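Local coordinates for protein catechol 1,2-dioxygenase (Acinetobacter sp., PDB 1DLM) that catalyses the intradiol cleavage of catechol by O2 to cis,cis-muconate, using one ferric ion per subunit of a homodimer, at residues 220-225 and 250-255; 154-159 and 226-231; 237-242 and 288-293. All blocks are in the same frame, centred on the assembly; numbering follows the deposited sequence.

Interaction 1: residues 220-225 and 250-255. With FE (Fe (III) ion), chain C.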
loop_
_atom_site.group_PDB
_atom_site.type_symbol
_atom_site.label_atom_id
_atom_site.label_comp_id
_atom_site.label_asym_id
_atom_site.label_seq_id
_atom_site.Cartn_x
_atom_site.Cartn_y
_atom_site.Cartn_z
ATOM N N ASN A 220 -4.615 7.268 19.034
ATOM C CA ASN A 220 -4.476 6.650 20.347
ATOM C C ASN A 220 -5.452 5.548 20.683
ATOM O O ASN A 220 -6.592 5.531 20.223
ATOM C CB ASN A 220 -4.573 7.709 21.443
ATOM C CG ASN A 220 -3.479 8.750 21.340
ATOM O OD1 ASN A 220 -2.285 8.423 21.341
ATOM N ND2 ASN A 220 -3.875 10.012 21.252
ATOM N N ARG A 221 -4.973 4.621 21.506
ATOM C CA ARG A 221 -5.793 3.521 21.984
ATOM C C ARG A 221 -5.782 3.555 23.509
ATOM O O ARG A 221 -4.752 3.846 24.125
ATOM C CB ARG A 221 -5.233 2.167 21.534
ATOM C CG ARG A 221 -5.041 1.996 20.045
ATOM C CD ARG A 221 -5.144 0.529 19.700
ATOM N NE ARG A 221 -6.506 0.075 19.958
ATOM C CZ ARG A 221 -6.908 -1.187 19.902
ATOM N NH1 ARG A 221 -6.046 -2.153 19.609
ATOM N NH2 ARG A 221 -8.176 -1.480 20.155
ATOM N N PRO A 222 -6.936 3.296 24.139
ATOM C CA PRO A 222 -6.979 3.299 25.604
ATOM C C PRO A 222 -6.221 2.051 26.100
ATOM O O PRO A 222 -5.966 1.127 25.317
ATOM C CB PRO A 222 -8.477 3.226 25.889
ATOM C CG PRO A 222 -8.962 2.339 24.736
ATOM C CD PRO A 222 -8.284 3.054 23.588
ATOM N N ALA A 223 -5.852 2.014 27.377
ATOM C CA ALA A 223 -5.139 0.856 27.904
ATOM C C ALA A 223 -6.044 -0.370 27.770
ATOM O O ALA A 223 -7.237 -0.303 28.054
ATOM C CB ALA A 223 -4.761 1.082 29.351
ATOM N N HIS A 224 -5.476 -1.481 27.311
ATOM C CA HIS A 224 -6.263 -2.695 27.118
ATOM C C HIS A 224 -5.412 -3.956 27.169
ATOM O O HIS A 224 -4.180 -3.910 27.084
ATOM C CB HIS A 224 -6.973 -2.662 25.775
ATOM C CG HIS A 224 -6.038 -2.543 24.617
ATOM N ND1 HIS A 224 -5.420 -1.358 24.284
ATOM C CD2 HIS A 224 -5.536 -3.481 23.779
ATOM C CE1 HIS A 224 -4.579 -1.567 23.288
ATOM N NE2 HIS A 224 -4.629 -2.848 22.964
ATOM N N ILE A 225 -6.100 -5.087 27.275
ATOM C CA ILE A 225 -5.437 -6.378 27.354
ATOM C C ILE A 225 -6.100 -7.311 26.353
ATOM O O ILE A 225 -7.321 -7.477 26.348
ATOM C CB ILE A 225 -5.545 -6.957 28.787
ATOM C CG1 ILE A 225 -4.969 -5.946 29.791
ATOM C CG2 ILE A 225 -4.802 -8.294 28.869
ATOM C CD1 ILE A 225 -5.104 -6.357 31.253
ATOM N N TYR A 250 -13.698 5.239 25.307
ATOM C CA TYR A 250 -14.709 5.268 24.256
ATOM C C TYR A 250 -14.327 6.125 23.053
ATOM O O TYR A 250 -15.190 6.579 22.292
ATOM C CB TYR A 250 -16.054 5.737 24.821
ATOM C CG TYR A 250 -16.514 4.918 25.996
ATOM C CD1 TYR A 250 -17.183 3.712 25.802
ATOM C CD2 TYR A 250 -16.226 5.313 27.303
ATOM C CE1 TYR A 250 -17.559 2.917 26.878
ATOM C CE2 TYR A 250 -16.597 4.528 28.391
ATOM C CZ TYR A 250 -17.264 3.329 28.171
ATOM O OH TYR A 250 -17.648 2.545 29.239
ATOM N N ASP A 251 -13.028 6.331 22.875
ATOM C CA ASP A 251 -12.555 7.118 21.757
ATOM C C ASP A 251 -11.290 6.478 21.176
ATOM O O ASP A 251 -10.318 7.151 20.838
ATOM C CB ASP A 251 -12.323 8.558 22.221
ATOM C CG ASP A 251 -12.009 9.496 21.080
ATOM O OD1 ASP A 251 -12.520 9.267 19.960
ATOM O OD2 ASP A 251 -11.278 10.479 21.311
ATOM N N ASP A 252 -11.328 5.153 21.074
ATOM C CA ASP A 252 -10.231 4.355 20.536
ATOM C C ASP A 252 -10.146 4.619 19.031
ATOM O O ASP A 252 -11.162 4.552 18.340
ATOM C CB ASP A 252 -10.525 2.873 20.842
ATOM C CG ASP A 252 -9.558 1.911 20.168
ATOM O OD1 ASP A 252 -8.391 2.281 19.915
ATOM O OD2 ASP A 252 -9.968 0.753 19.923
ATOM N N PHE A 253 -8.955 4.932 18.518
ATOM C CA PHE A 253 -8.832 5.203 17.087
ATOM C C PHE A 253 -9.070 3.944 16.255
ATOM O O PHE A 253 -9.301 4.026 15.056
ATOM C CB PHE A 253 -7.453 5.783 16.735
ATOM C CG PHE A 253 -6.427 4.752 16.334
ATOM C CD1 PHE A 253 -5.776 3.977 17.285
ATOM C CD2 PHE A 253 -6.129 4.544 14.989
ATOM C CE1 PHE A 253 -4.832 3.003 16.892
ATOM C CE2 PHE A 253 -5.197 3.584 14.596
ATOM C CZ PHE A 253 -4.549 2.813 15.548
ATOM N N ALA A 254 -9.011 2.784 16.900
ATOM C CA ALA A 254 -9.220 1.511 16.221
ATOM C C ALA A 254 -10.638 0.974 16.449
ATOM O O ALA A 254 -10.972 -0.126 16.008
ATOM C CB ALA A 254 -8.190 0.499 16.714
ATOM N N TYR A 255 -11.455 1.752 17.157
ATOM C CA TYR A 255 -12.849 1.401 17.463
ATOM C C TYR A 255 -13.080 -0.025 17.985
ATOM O O TYR A 255 -14.028 -0.700 17.566
ATOM C CB TYR A 255 -13.719 1.607 16.225
ATOM C CG TYR A 255 -13.434 2.892 15.493
ATOM C CD1 TYR A 255 -14.076 4.069 15.851
ATOM C CD2 TYR A 255 -12.499 2.938 14.455
ATOM C CE1 TYR A 255 -13.800 5.270 15.196
ATOM C CE2 TYR A 255 -12.214 4.131 13.792
ATOM C CZ TYR A 255 -12.871 5.293 14.171
ATOM O OH TYR A 255 -12.590 6.485 13.548
HETATM FE FE FE C . -3.091 -3.721 21.671
HETATM O O HOH W 1 -2.757 -3.980 19.308
#

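Interaction 2: residues 154-159 and 226-231. With FE (Fe (III) ion), chain C.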
loop_
_atom_site.group_PDB
_atom_site.type_symbol
_atom_site.label_atom_id
_atom_site.label_comp_id
_atom_site.label_asym_id
_atom_site.label_seq_id
_atom_site.Cartn_x
_atom_site.Cartn_y
_atom_site.Cartn_z
ATOM N N GLU A 154 -4.958 -17.042 25.997
ATOM C CA GLU A 154 -3.748 -16.372 25.546
ATOM C C GLU A 154 -3.894 -14.888 25.836
ATOM O O GLU A 154 -4.924 -14.289 25.524
ATOM C CB GLU A 154 -3.540 -16.601 24.056
ATOM C CG GLU A 154 -3.366 -18.058 23.704
ATOM C CD GLU A 154 -3.017 -18.254 22.253
ATOM O OE1 GLU A 154 -1.967 -17.739 21.821
ATOM O OE2 GLU A 154 -3.790 -18.925 21.542
ATOM N N ILE A 155 -2.865 -14.293 26.428
ATOM C CA ILE A 155 -2.930 -12.888 26.779
ATOM C C ILE A 155 -1.673 -12.115 26.399
ATOM O O ILE A 155 -0.548 -12.609 26.533
ATOM C CB ILE A 155 -3.160 -12.726 28.306
ATOM C CG1 ILE A 155 -4.401 -13.516 28.727
ATOM C CG2 ILE A 155 -3.339 -11.258 28.668
ATOM C CD1 ILE A 155 -4.684 -13.470 30.207
ATOM N N TRP A 156 -1.869 -10.898 25.911
ATOM C CA TRP A 156 -0.745 -10.054 25.564
ATOM C C TRP A 156 -1.161 -8.611 25.747
ATOM O O TRP A 156 -2.332 -8.262 25.580
ATOM C CB TRP A 156 -0.228 -10.342 24.130
ATOM C CG TRP A 156 -1.135 -10.036 22.941
ATOM C CD1 TRP A 156 -1.009 -8.989 22.055
ATOM C CD2 TRP A 156 -2.245 -10.818 22.473
ATOM N NE1 TRP A 156 -1.970 -9.086 21.071
ATOM C CE2 TRP A 156 -2.740 -10.193 21.301
ATOM C CE3 TRP A 156 -2.872 -11.992 22.930
ATOM C CZ2 TRP A 156 -3.829 -10.702 20.584
ATOM C CZ3 TRP A 156 -3.958 -12.497 22.214
ATOM C CH2 TRP A 156 -4.424 -11.849 21.053
ATOM N N HIS A 157 -0.207 -7.780 26.145
ATOM C CA HIS A 157 -0.492 -6.372 26.362
ATOM C C HIS A 157 0.813 -5.602 26.459
ATOM O O HIS A 157 1.895 -6.196 26.477
ATOM C CB HIS A 157 -1.313 -6.194 27.638
ATOM C CG HIS A 157 -0.569 -6.531 28.892
ATOM N ND1 HIS A 157 0.394 -5.704 29.432
ATOM C CD2 HIS A 157 -0.628 -7.617 29.698
ATOM C CE1 HIS A 157 0.896 -6.268 30.517
ATOM N NE2 HIS A 157 0.293 -7.429 30.701
ATOM N N ALA A 158 0.703 -4.281 26.530
ATOM C CA ALA A 158 1.867 -3.407 26.588
ATOM C C ALA A 158 2.290 -3.074 28.008
ATOM O O ALA A 158 1.589 -3.408 28.968
ATOM C CB ALA A 158 1.570 -2.110 25.821
ATOM N N ASN A 159 3.449 -2.428 28.132
ATOM C CA ASN A 159 3.941 -2.014 29.436
ATOM C C ASN A 159 3.434 -0.601 29.684
ATOM O O ASN A 159 2.509 -0.147 29.007
ATOM C CB ASN A 159 5.476 -2.046 29.510
ATOM C CG ASN A 159 6.140 -1.185 28.455
ATOM O OD1 ASN A 159 5.591 -0.165 28.031
ATOM N ND2 ASN A 159 7.348 -1.571 28.049
ATOM N N HIS A 226 -5.274 -7.903 25.503
ATOM C CA HIS A 226 -5.726 -8.791 24.446
ATOM C C HIS A 226 -5.927 -10.225 24.910
ATOM O O HIS A 226 -5.155 -10.739 25.714
ATOM C CB HIS A 226 -4.696 -8.785 23.312
ATOM C CG HIS A 226 -4.535 -7.458 22.637
ATOM N ND1 HIS A 226 -5.372 -7.028 21.629
ATOM C CD2 HIS A 226 -3.637 -6.464 22.831
ATOM C CE1 HIS A 226 -4.994 -5.825 21.232
ATOM N NE2 HIS A 226 -3.945 -5.460 21.946
ATOM N N TYR A 227 -6.964 -10.858 24.373
ATOM C CA TYR A 227 -7.288 -12.242 24.682
ATOM C C TYR A 227 -7.531 -13.097 23.442
ATOM O O TYR A 227 -8.043 -12.630 22.426
ATOM C CB TYR A 227 -8.564 -12.354 25.518
ATOM C CG TYR A 227 -8.443 -12.084 26.994
ATOM C CD1 TYR A 227 -8.355 -10.777 27.489
ATOM C CD2 TYR A 227 -8.464 -13.141 27.908
ATOM C CE1 TYR A 227 -8.298 -10.533 28.868
ATOM C CE2 TYR A 227 -8.406 -12.911 29.283
ATOM C CZ TYR A 227 -8.326 -11.604 29.753
ATOM O OH TYR A 227 -8.286 -11.370 31.103
ATOM N N PHE A 228 -7.163 -14.365 23.573
ATOM C CA PHE A 228 -7.385 -15.415 22.592
ATOM C C PHE A 228 -7.803 -16.536 23.547
ATOM O O PHE A 228 -7.079 -16.852 24.500
ATOM C CB PHE A 228 -6.098 -15.825 21.872
ATOM C CG PHE A 228 -5.972 -15.301 20.465
ATOM C CD1 PHE A 228 -7.063 -14.761 19.798
ATOM C CD2 PHE A 228 -4.747 -15.354 19.803
ATOM C CE1 PHE A 228 -6.932 -14.280 18.498
ATOM C CE2 PHE A 228 -4.606 -14.871 18.503
ATOM C CZ PHE A 228 -5.699 -14.336 17.852
ATOM N N VAL A 229 -8.986 -17.095 23.336
ATOM C CA VAL A 229 -9.443 -18.191 24.173
ATOM C C VAL A 229 -9.971 -19.292 23.262
ATOM O O VAL A 229 -10.935 -19.093 22.521
ATOM C CB VAL A 229 -10.568 -17.755 25.142
ATOM C CG1 VAL A 229 -10.951 -18.916 26.057
ATOM C CG2 VAL A 229 -10.112 -16.578 25.961
ATOM N N SER A 230 -9.321 -20.448 23.298
ATOM C CA SER A 230 -9.764 -21.571 22.486
ATOM C C SER A 230 -9.999 -22.816 23.351
ATOM O O SER A 230 -9.432 -22.956 24.442
ATOM C CB SER A 230 -8.743 -21.854 21.377
ATOM O OG SER A 230 -7.442 -22.022 21.903
ATOM N N ALA A 231 -10.857 -23.708 22.869
ATOM C CA ALA A 231 -11.174 -24.928 23.597
ATOM C C ALA A 231 -11.948 -25.878 22.705
ATOM O O ALA A 231 -12.762 -25.449 21.889
ATOM C CB ALA A 231 -11.999 -24.597 24.843
HETATM FE FE FE C . -3.091 -3.721 21.671
HETATM O O HOH W 2 -6.281 -19.567 22.478
HETATM O O HOH W 1 -2.757 -3.980 19.308
#

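Interaction 3: residues 237-242 and 288-293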
loop_
_atom_site.group_PDB
_atom_site.type_symbol
_atom_site.label_atom_id
_atom_site.label_comp_id
_atom_site.label_asym_id
_atom_site.label_seq_id
_atom_site.Cartn_x
_atom_site.Cartn_y
_atom_site.Cartn_z
ATOM N N LEU A 237 -12.263 -17.533 20.499
ATOM C CA LEU A 237 -12.694 -16.192 20.854
ATOM C C LEU A 237 -11.541 -15.192 20.844
ATOM O O LEU A 237 -10.489 -15.428 21.444
ATOM C CB LEU A 237 -13.346 -16.201 22.242
ATOM C CG LEU A 237 -13.717 -14.839 22.842
ATOM C CD1 LEU A 237 -14.729 -14.127 21.962
ATOM C CD2 LEU A 237 -14.281 -15.047 24.232
ATOM N N THR A 238 -11.743 -14.086 20.136
ATOM C CA THR A 238 -10.757 -13.014 20.076
ATOM C C THR A 238 -11.477 -11.850 20.712
ATOM O O THR A 238 -12.584 -11.495 20.291
ATOM C CB THR A 238 -10.390 -12.612 18.638
ATOM O OG1 THR A 238 -9.781 -13.722 17.972
ATOM C CG2 THR A 238 -9.407 -11.440 18.643
ATOM N N THR A 239 -10.877 -11.266 21.739
ATOM C CA THR A 239 -11.513 -10.141 22.401
ATOM C C THR A 239 -10.469 -9.399 23.216
ATOM O O THR A 239 -9.271 -9.641 23.076
ATOM C CB THR A 239 -12.682 -10.621 23.315
ATOM O OG1 THR A 239 -13.443 -9.491 23.755
ATOM C CG2 THR A 239 -12.155 -11.365 24.534
ATOM N N GLN A 240 -10.922 -8.477 24.050
ATOM C CA GLN A 240 -10.000 -7.739 24.886
ATOM C C GLN A 240 -10.790 -7.065 25.995
ATOM O O GLN A 240 -12.028 -7.066 26.005
ATOM C CB GLN A 240 -9.276 -6.667 24.071
ATOM C CG GLN A 240 -10.116 -5.420 23.854
ATOM C CD GLN A 240 -9.365 -4.305 23.144
ATOM O OE1 GLN A 240 -9.799 -3.151 23.149
ATOM N NE2 GLN A 240 -8.245 -4.645 22.521
ATOM N N ILE A 241 -10.068 -6.514 26.952
ATOM C CA ILE A 241 -10.728 -5.792 28.010
ATOM C C ILE A 241 -10.070 -4.436 28.040
ATOM O O ILE A 241 -8.880 -4.297 27.729
ATOM C CB ILE A 241 -10.631 -6.512 29.382
ATOM C CG1 ILE A 241 -9.181 -6.722 29.807
ATOM C CG2 ILE A 241 -11.356 -7.843 29.293
ATOM C CD1 ILE A 241 -9.055 -7.619 31.047
ATOM N N ASN A 242 -10.885 -3.439 28.352
ATOM C CA ASN A 242 -10.454 -2.055 28.434
ATOM C C ASN A 242 -10.386 -1.684 29.893
ATOM O O ASN A 242 -11.310 -1.982 30.650
ATOM C CB ASN A 242 -11.475 -1.146 27.740
ATOM C CG ASN A 242 -11.386 -1.207 26.240
ATOM O OD1 ASN A 242 -10.495 -0.608 25.651
ATOM N ND2 ASN A 242 -12.293 -1.951 25.609
ATOM N N PHE A 288 -12.089 -11.111 35.170
ATOM C CA PHE A 288 -12.811 -11.135 33.905
ATOM C C PHE A 288 -13.074 -12.562 33.441
ATOM O O PHE A 288 -12.140 -13.321 33.161
ATOM C CB PHE A 288 -12.039 -10.370 32.827
ATOM C CG PHE A 288 -12.828 -10.154 31.565
ATOM C CD1 PHE A 288 -13.988 -9.383 31.582
ATOM C CD2 PHE A 288 -12.432 -10.740 30.365
ATOM C CE1 PHE A 288 -14.750 -9.195 30.421
ATOM C CE2 PHE A 288 -13.183 -10.561 29.203
ATOM C CZ PHE A 288 -14.346 -9.786 29.234
ATOM N N ASP A 289 -14.350 -12.930 33.384
ATOM C CA ASP A 289 -14.714 -14.267 32.939
ATOM C C ASP A 289 -15.098 -14.184 31.479
ATOM O O ASP A 289 -15.626 -13.164 31.025
ATOM C CB ASP A 289 -15.910 -14.823 33.719
ATOM C CG ASP A 289 -15.713 -14.762 35.210
ATOM O OD1 ASP A 289 -14.627 -15.146 35.691
ATOM O OD2 ASP A 289 -16.661 -14.341 35.897
ATOM N N LEU A 290 -14.825 -15.252 30.744
ATOM C CA LEU A 290 -15.178 -15.294 29.340
ATOM C C LEU A 290 -16.039 -16.521 29.093
ATOM O O LEU A 290 -15.792 -17.581 29.664
ATOM C CB LEU A 290 -13.922 -15.354 28.467
ATOM C CG LEU A 290 -12.927 -14.189 28.581
ATOM C CD1 LEU A 290 -12.072 -14.377 29.816
ATOM C CD2 LEU A 290 -12.035 -14.143 27.347
ATOM N N LYS A 291 -17.072 -16.366 28.269
ATOM C CA LYS A 291 -17.936 -17.488 27.924
ATOM C C LYS A 291 -17.796 -17.729 26.420
ATOM O O LYS A 291 -17.934 -16.808 25.608
ATOM C CB LYS A 291 -19.390 -17.205 28.277
ATOM C CG LYS A 291 -20.274 -18.412 28.040
ATOM C CD LYS A 291 -21.708 -18.136 28.411
ATOM C CE LYS A 291 -22.577 -19.357 28.185
ATOM N NZ LYS A 291 -23.989 -19.063 28.548
ATOM N N LEU A 292 -17.512 -18.978 26.065
ATOM C CA LEU A 292 -17.297 -19.381 24.685
ATOM C C LEU A 292 -18.558 -19.900 23.988
ATOM O O LEU A 292 -19.497 -20.351 24.639
ATOM C CB LEU A 292 -16.208 -20.460 24.644
ATOM C CG LEU A 292 -14.876 -20.144 25.338
ATOM C CD1 LEU A 292 -13.912 -21.275 25.091
ATOM C CD2 LEU A 292 -14.298 -18.847 24.818
ATOM N N THR A 293 -18.570 -19.831 22.659
ATOM C CA THR A 293 -19.699 -20.315 21.875
ATOM C C THR A 293 -19.319 -21.632 21.199
ATOM O O THR A 293 -18.139 -21.902 20.954
ATOM C CB THR A 293 -20.115 -19.311 20.781
ATOM O OG1 THR A 293 -19.006 -19.061 19.913
ATOM C CG2 THR A 293 -20.570 -18.004 21.395
#

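Interaction 1: residues 220-225 and 250-255
R221 grips D252 side-on in a two-pronged salt bridge that ties the iron-bearing strand 220-230 to a type I turn, D252 to Y255, whose first residue also makes an Asx turn. R221 NE meets D252 OD1 at 2.9 Å and R221 NH2 meets D252 OD2 at the same 2.9 Å. Both nitrogens approach on the syn side, though tilted out of the carboxylate plane, and the guanidinium and carboxylate planes are 13° apart. The arginine chain bends at chi3 (66°), which brings its head round to the turn. D252 OD1 is held from two opposite faces, by R221 NE and by the backbone N of A254, while D252 OD2 also accepts from the backbone N of A256; this network probably keeps the carboxylate charged and fixes its rotation.

Packing is tightest here. A254 CB lies over one face of the guanidinium, and H224 CE1 sits off-centre above the other. The F253 ring turns its edge to the arginine chain, with CE1 3.3 Å from R221 CG, and F253 N donates to N220 O. P222 CD rests 3.5 Å from D252 CB. The contact loosens outward through D251 to the exposed Y250, and at the far end of the turn the Y255 ring reaches the second subunit, where it meets F14 of that chain edge-to-face.

On the metal side, H224 joins Y164, Y200 and H226 around the ferric ion. H224 ND1 donates in the ring plane to P222 O at 2.7 Å, which with the bond from H224 NE2 to iron at 2.2 Å sets the rotation of the ring.

Interaction 2: residues 154-159 and 226-231
W156 lies flat against the iron ligand H226: H226 CB sits over the centre of the indole, 3.3 Å from the centroid of its six-membered ring in a close CH-pi contact. The five-membered ring of W156 and the imidazole of H226 form an offset stack, their planes 11° apart. W156 takes the first torsion that places CG between backbone N and carbonyl carbon (chi1 65°), swinging the indole across H226 on the paired strand. Its far end, CH2, reaches over the face of the F228 ring, 3.7 Å from F228 CD2, the two rings oblique.

The strands that carry these rings pair antiparallel. E154 with F228 and W156 with H226 are hydrogen-bonded pairs, the shortest link being E154 N to F228 O at 2.6 Å, whereas I155 and Y227 form the non-hydrogen-bonded pair between them. On the face opposite W156 and H226, I155 CD1 packs 3.9 Å from Y227 CE2, and Y227 OH is hydrogen-bonded to Y190 OH. E154 OE1 is hydrogen-bonded to Y110 OH, and a water bridges E154 OE2 to S230 OG.

H226 NE2 binds iron at 2.0 Å, and W156 thus backs one histidine of the two-tyrosine, two-histidine ferric site typical of intradiol dioxygenases.

Interaction 3: residues 237-242 and 288-293
F288 offers its ring face to I241, whose CG2 stands over the ring centre, 3.3 Å from the centroid and 14° off the normal. The two side chains run past each other in opposite senses. I241 carries CG1 between backbone N and carbonyl carbon (chi1 59°), which leaves the CG2 branch as the one that meets the ring. F288 O is hydrogen-bonded to Y190 OH.

Two residues on, L290 turns back to the strand, and its CD2 methyl touches both L237 CD2 (3.9 Å) and T239 CG2 (4.0 Å). The hydroxyl of T239 is engaged elsewhere, with P102 O. The CB of K291 points away from segment 237-242, while K291 N is hydrogen-bonded to T101 OG1. L292 then closes the row, its CD2 lying 3.8 Å from both L237 CB and L237 CD2.

No hydrogen bond joins the segments; they run roughly antiparallel, 163° apart, and meet through apolar side chains in the interior of the beta-sandwich core of intradiol dioxygenases. Segment 237-242 is hydrogen-bonded to strand 220-230, and L290 and L292 also pack on I140 of strand 133-141. Strand 262-268 connects the two in the curled mixed sheet, parallel to 237-243 and antiparallel to 283-291, its V263 touching I241 and F288.

Strand 220-230 joins the set: its first half belongs to interaction 1, where it meets a loop between strands 237-243 and 262-268, and its second to interaction 2. Strand 237-243 of interaction 3 pairs antiparallel beside it, and strand 152-156 lies along its other edge. The centres of interactions 2 and 3 are about 9 Å apart; interaction 1 lies about 16 and 17 Å from them. Along the chain, interaction 1 alternates with each of the others, while interaction 2 closes before interaction 3 opens. Interaction 3 joins two strands of the same curled sheet. Strand 220-230 thus carries iron ligands H224 and H226 on one face, while I225, Y227 and V229 turn to the apolar interior, where I241 touches the catechol-binding I225.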